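Local coordinates for protein myroilysin (Myroides profundi, PDB 5CZW) that probably cleaves proteins as a zinc-dependent metalloendopeptidase of the astacin family, kept latent by its propeptide through a cysteine switch, at residues A[142-146]-A[231-236]; A[198-204]-A[220-225]. The protein carries 1 engineered substitution. One frame throughout, in Å; residues are numbered along the deposited sequence.

Contact 1: A[142-146]-A[231-236]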
# COMPACT_ATOMS: atom_id res chain seq x y z
N ALA A 142 6.65 1.30 -1.29
CA ALA A 142 7.87 1.33 -0.44
C ALA A 142 9.17 1.76 -1.19
O ALA A 142 10.11 2.33 -0.60
CB ALA A 142 8.10 0.03 0.32
N LEU A 143 9.16 1.55 -2.53
CA LEU A 143 10.22 2.01 -3.42
C LEU A 143 10.07 3.40 -3.98
O LEU A 143 10.98 3.91 -4.60
CB LEU A 143 10.41 1.02 -4.53
CG LEU A 143 10.80 -0.39 -4.17
CD1 LEU A 143 10.67 -1.37 -5.34
CD2 LEU A 143 12.27 -0.36 -3.68
N GLY A 144 8.90 3.96 -3.74
CA GLY A 144 8.58 5.31 -4.09
C GLY A 144 7.55 5.53 -5.16
O GLY A 144 7.28 6.70 -5.55
N MET A 145 6.92 4.48 -5.61
CA MET A 145 5.91 4.65 -6.62
C MET A 145 4.59 5.14 -6.07
O MET A 145 4.25 4.78 -5.00
CB MET A 145 5.71 3.34 -7.34
CG MET A 145 6.93 3.09 -8.25
SD MET A 145 6.76 1.76 -9.38
CE MET A 145 5.79 2.51 -10.67
N ILE A 146 3.90 5.97 -6.84
CA ILE A 146 2.58 6.44 -6.50
C ILE A 146 1.52 5.63 -7.27
O ILE A 146 1.85 4.83 -8.15
CB ILE A 146 2.51 7.97 -6.74
CG1 ILE A 146 2.60 8.24 -8.24
CG2 ILE A 146 3.51 8.67 -5.84
CD1 ILE A 146 2.33 9.71 -8.62
N PHE A 231 10.24 0.94 -15.78
CA PHE A 231 10.32 2.16 -15.02
C PHE A 231 11.23 1.98 -13.81
O PHE A 231 12.08 2.83 -13.52
CB PHE A 231 8.95 2.54 -14.49
CG PHE A 231 8.94 3.80 -13.70
CD1 PHE A 231 9.01 5.01 -14.32
CD2 PHE A 231 8.82 3.76 -12.31
CE1 PHE A 231 8.92 6.20 -13.58
CE2 PHE A 231 8.75 4.96 -11.57
CZ PHE A 231 8.78 6.16 -12.20
N ILE A 232 11.05 0.87 -13.11
CA ILE A 232 11.74 0.70 -11.83
C ILE A 232 13.26 0.44 -12.09
O ILE A 232 14.11 0.82 -11.29
CB ILE A 232 11.13 -0.41 -10.95
CG1 ILE A 232 11.51 -0.20 -9.48
CG2 ILE A 232 11.54 -1.77 -11.41
CD1 ILE A 232 10.88 1.08 -8.92
N ALA A 233 13.59 -0.15 -13.27
CA ALA A 233 14.97 -0.31 -13.61
C ALA A 233 15.62 1.02 -13.99
O ALA A 233 16.85 1.23 -13.85
CB ALA A 233 15.10 -1.30 -14.76
N THR A 234 14.82 1.96 -14.43
CA THR A 234 15.31 3.29 -14.70
C THR A 234 15.51 4.05 -13.44
O THR A 234 16.46 4.77 -13.28
CB THR A 234 14.37 4.03 -15.68
OG1 THR A 234 14.29 3.23 -16.88
CG2 THR A 234 14.85 5.36 -15.99
N VAL A 235 14.61 3.88 -12.46
CA VAL A 235 14.85 4.53 -11.20
C VAL A 235 16.05 3.97 -10.44
O VAL A 235 16.86 4.71 -9.96
CB VAL A 235 13.63 4.34 -10.26
CG1 VAL A 235 13.82 5.05 -8.95
CG2 VAL A 235 12.34 4.92 -10.87
N TYR A 236 16.18 2.64 -10.49
CA TYR A 236 17.21 1.92 -9.75
C TYR A 236 18.00 1.05 -10.71
O TYR A 236 17.87 -0.21 -10.73
CB TYR A 236 16.55 1.11 -8.70
CG TYR A 236 15.75 1.92 -7.67
CD1 TYR A 236 16.38 2.77 -6.77
CD2 TYR A 236 14.35 1.76 -7.54
CE1 TYR A 236 15.68 3.49 -5.82
CE2 TYR A 236 13.63 2.44 -6.52
CZ TYR A 236 14.27 3.33 -5.73
OH TYR A 236 13.62 4.03 -4.66
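Leu143 meets Tyr236 where the zinc-site helix 128-143 stops in a Schellman motif, at the glycine of the metzincin HExxHxxGxxH signature. The site illustrates how a helix exit can be packed and bonded by a distant segment, here the C-terminal helix 231-235 and Tyr236 just after it. Gly144, with its positive phi of 112°, turns the chain.

One polar interaction joins the segments. The hydroxyl of Tyr236 donates to the carbonyl oxygen of Leu143 over 2.6 Å from OH to O, and the donor is tilted 21° from the carbonyl plane. The acceptor lies at the edge of the tyrosine ring, in its plane. The same hydroxyl is also bonded to the backbone N of Trp43, so two partners grip it and tie the helix end to a third part of the chain.

Apolar contacts fill in beside this bond. Leu143 CB rests 4.0 Å from Tyr236 CE2, while one methyl of the leucine and one of the isoleucine, Leu143 CD1 and Ile232 CD1, approach to 4.3 Å. Met145 SD lies 4.2 Å from Ile232 CD1, which therefore packs against both residues flanking the glycine. Within its own segment Val235 presents one methyl to each aromatic ring: CG1 sits over the centre of the Tyr236 ring, and CG2 over a face of Phe231 near its rim.

The remaining interaction is a Met-aromatic contact. Met145 and Phe231 run past each other in opposite directions, and SD stands 5.2 Å from the ring centroid of Phe231, oblique to it. Tyr194 meets the same ring edge-to-face. A bend at the last torsion of Met145 (chi3 80°) carries its terminal methyl to the phenyl, where CE lies 3.7 Å from Phe231 CD2.

Contact 2: A[198-204]-A[220-225]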
# COMPACT_ATOMS: atom_id res chain seq x y z
N ASP A 198 -0.57 2.86 -18.54
CA ASP A 198 -0.27 1.45 -18.55
C ASP A 198 -1.39 0.85 -17.77
O ASP A 198 -1.38 0.85 -16.51
CB ASP A 198 1.08 1.25 -17.88
CG ASP A 198 1.41 -0.19 -17.66
OD1 ASP A 198 0.81 -1.06 -18.32
OD2 ASP A 198 2.27 -0.43 -16.79
N THR A 199 -2.39 0.38 -18.52
CA THR A 199 -3.57 -0.23 -17.95
C THR A 199 -3.21 -1.40 -17.07
O THR A 199 -3.96 -1.78 -16.21
CB THR A 199 -4.60 -0.70 -19.02
OG1 THR A 199 -4.11 -1.81 -19.80
CG2 THR A 199 -4.98 0.44 -19.91
N GLN A 200 -2.01 -1.92 -17.26
CA GLN A 200 -1.54 -3.12 -16.66
C GLN A 200 -0.73 -2.95 -15.37
O GLN A 200 -0.33 -3.95 -14.80
CB GLN A 200 -0.62 -3.78 -17.67
CG GLN A 200 -1.40 -4.33 -18.87
CD GLN A 200 -1.61 -5.83 -18.77
OE1 GLN A 200 -2.60 -6.30 -18.18
NE2 GLN A 200 -0.67 -6.61 -19.36
N SER A 201 -0.41 -1.71 -15.02
CA SER A 201 0.48 -1.45 -13.92
C SER A 201 -0.00 -2.05 -12.60
O SER A 201 -1.19 -2.01 -12.26
CB SER A 201 0.76 0.03 -13.73
OG SER A 201 1.66 0.24 -12.62
N ILE A 202 0.94 -2.61 -11.86
CA ILE A 202 0.63 -3.14 -10.56
C ILE A 202 0.21 -1.97 -9.63
O ILE A 202 -0.43 -2.20 -8.66
CB ILE A 202 1.86 -3.86 -10.01
CG1 ILE A 202 1.51 -4.64 -8.81
CG2 ILE A 202 2.93 -2.85 -9.65
CD1 ILE A 202 0.86 -5.93 -9.10
N MET A 203 0.61 -0.74 -10.01
CA MET A 203 0.35 0.46 -9.22
C MET A 203 -1.04 1.08 -9.39
O MET A 203 -1.35 2.10 -8.79
CB MET A 203 1.51 1.50 -9.31
CG MET A 203 2.87 1.03 -8.77
SD MET A 203 2.80 0.12 -7.23
CE MET A 203 2.26 1.39 -6.07
N HIS A 204 -1.87 0.48 -10.23
CA HIS A 204 -3.20 1.05 -10.45
C HIS A 204 -3.95 1.08 -9.15
O HIS A 204 -3.79 0.23 -8.37
CB HIS A 204 -4.02 0.43 -11.62
CG HIS A 204 -3.84 1.16 -12.92
ND1 HIS A 204 -4.55 2.30 -13.24
CD2 HIS A 204 -2.96 0.96 -13.93
CE1 HIS A 204 -4.15 2.73 -14.41
NE2 HIS A 204 -3.18 1.95 -14.84
N ASN A 220 -7.00 -3.89 -9.96
CA ASN A 220 -5.60 -3.97 -10.02
C ASN A 220 -5.16 -5.17 -10.80
O ASN A 220 -5.72 -6.20 -10.71
CB ASN A 220 -5.22 -4.36 -8.55
CG ASN A 220 -4.15 -3.53 -7.95
OD1 ASN A 220 -2.97 -3.72 -8.19
ND2 ASN A 220 -4.56 -2.68 -7.04
N ASN A 221 -4.12 -5.02 -11.54
CA ASN A 221 -3.48 -6.07 -12.21
C ASN A 221 -2.72 -6.81 -11.05
O ASN A 221 -2.56 -6.24 -10.00
CB ASN A 221 -2.60 -5.35 -13.21
CG ASN A 221 -3.40 -4.27 -14.01
OD1 ASN A 221 -4.00 -4.63 -14.99
ND2 ASN A 221 -3.50 -3.00 -13.52
N SER A 222 -2.30 -8.05 -11.21
CA SER A 222 -1.65 -8.76 -10.10
C SER A 222 -0.18 -9.15 -10.20
O SER A 222 0.37 -9.74 -9.32
CB SER A 222 -2.52 -9.93 -9.70
OG SER A 222 -2.54 -10.84 -10.76
N VAL A 223 0.43 -8.73 -11.28
CA VAL A 223 1.85 -8.98 -11.60
C VAL A 223 2.49 -7.70 -12.15
O VAL A 223 1.74 -6.76 -12.57
CB VAL A 223 2.01 -10.12 -12.64
CG1 VAL A 223 1.41 -11.42 -12.14
CG2 VAL A 223 1.38 -9.68 -13.96
N LEU A 224 3.82 -7.63 -12.15
CA LEU A 224 4.54 -6.51 -12.68
C LEU A 224 4.27 -6.39 -14.21
O LEU A 224 4.31 -7.42 -14.91
CB LEU A 224 6.04 -6.70 -12.40
CG LEU A 224 6.39 -6.49 -10.94
CD1 LEU A 224 7.79 -6.92 -10.54
CD2 LEU A 224 6.17 -5.01 -10.57
N SER A 225 3.94 -5.18 -14.70
CA SER A 225 3.86 -4.95 -16.14
C SER A 225 5.22 -4.73 -16.74
O SER A 225 6.21 -4.42 -16.09
CB SER A 225 2.96 -3.79 -16.49
OG SER A 225 3.48 -2.55 -16.08
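Asn221 reaches across to the carbonyls of Thr199, Gln200 and Ser201, at the start of the Met-turn that metzincins place beneath their zinc; Met203 is its methionine. Neither segment is a regular strand, and the contact is an example of one amide side chain bridging two loops by reaching the backbone carbonyls of the other. Asn221 CB begins 3.1 Å from Gln200 O, and CG continues past the same oxygen. With CG anti to its own carbonyl carbon (chi1 -49°), the amide is delivered among the carbonyls. Asn221 OD1 comes close to Gln200 CA and lies 3.1 Å from Thr199 O, an acceptor facing an acceptor and so no bond. At the tip, Asn221 ND2 donates to Ser201 O over 2.8 Å, from above the carbonyl plane, and more weakly to Thr199 O at 3.0 Å. His204 N reaches Ser201 O from the other face, closing a type I turn, so two donors hold that oxygen. Asn221 ND2 also lies 4.0 Å from His204 CB.

At one end, Ser225 OG gives a short 2.5 Å bond to the syn lone pair of Asp198 OD2, and the same hydroxyl is bonded to Asp228 N. Ile202 supplies the apolar part: CG2 packs against Leu224 CD2, while CD1 lies over the backbone, 3.5 Å from Asn221 O.

Side-chain groups thus fasten the turn to the 220-225 loop. Ile202 O is hydrogen-bonded to ND1 of the zinc ligand His137, which makes the turn a second shell of the metal site: holding its backbone probably also steadies the orientation of that imidazole.

Both contacts lie beside the zinc site, with their centres about 14 Å apart. Along the chain the order is 142-146, 198-204, 220-225, 231-236, so contact 2 is nested inside the loop that contact 1 closes. Helix 128-143 links them: contact 1 sits at its C-terminal end, and in contact 2 Ser222 O is bonded to Ser132 OG on its flank. The two also touch directly, with Met145 CE 3.8 Å from the Met-turn's Met203 CG and Ile146 O 3.5 Å from Met203 CB. The helix exit leading to the zinc ligand His147 therefore packs directly against the Met-turn, and these two neighbouring parts of the metal site meet through Met203.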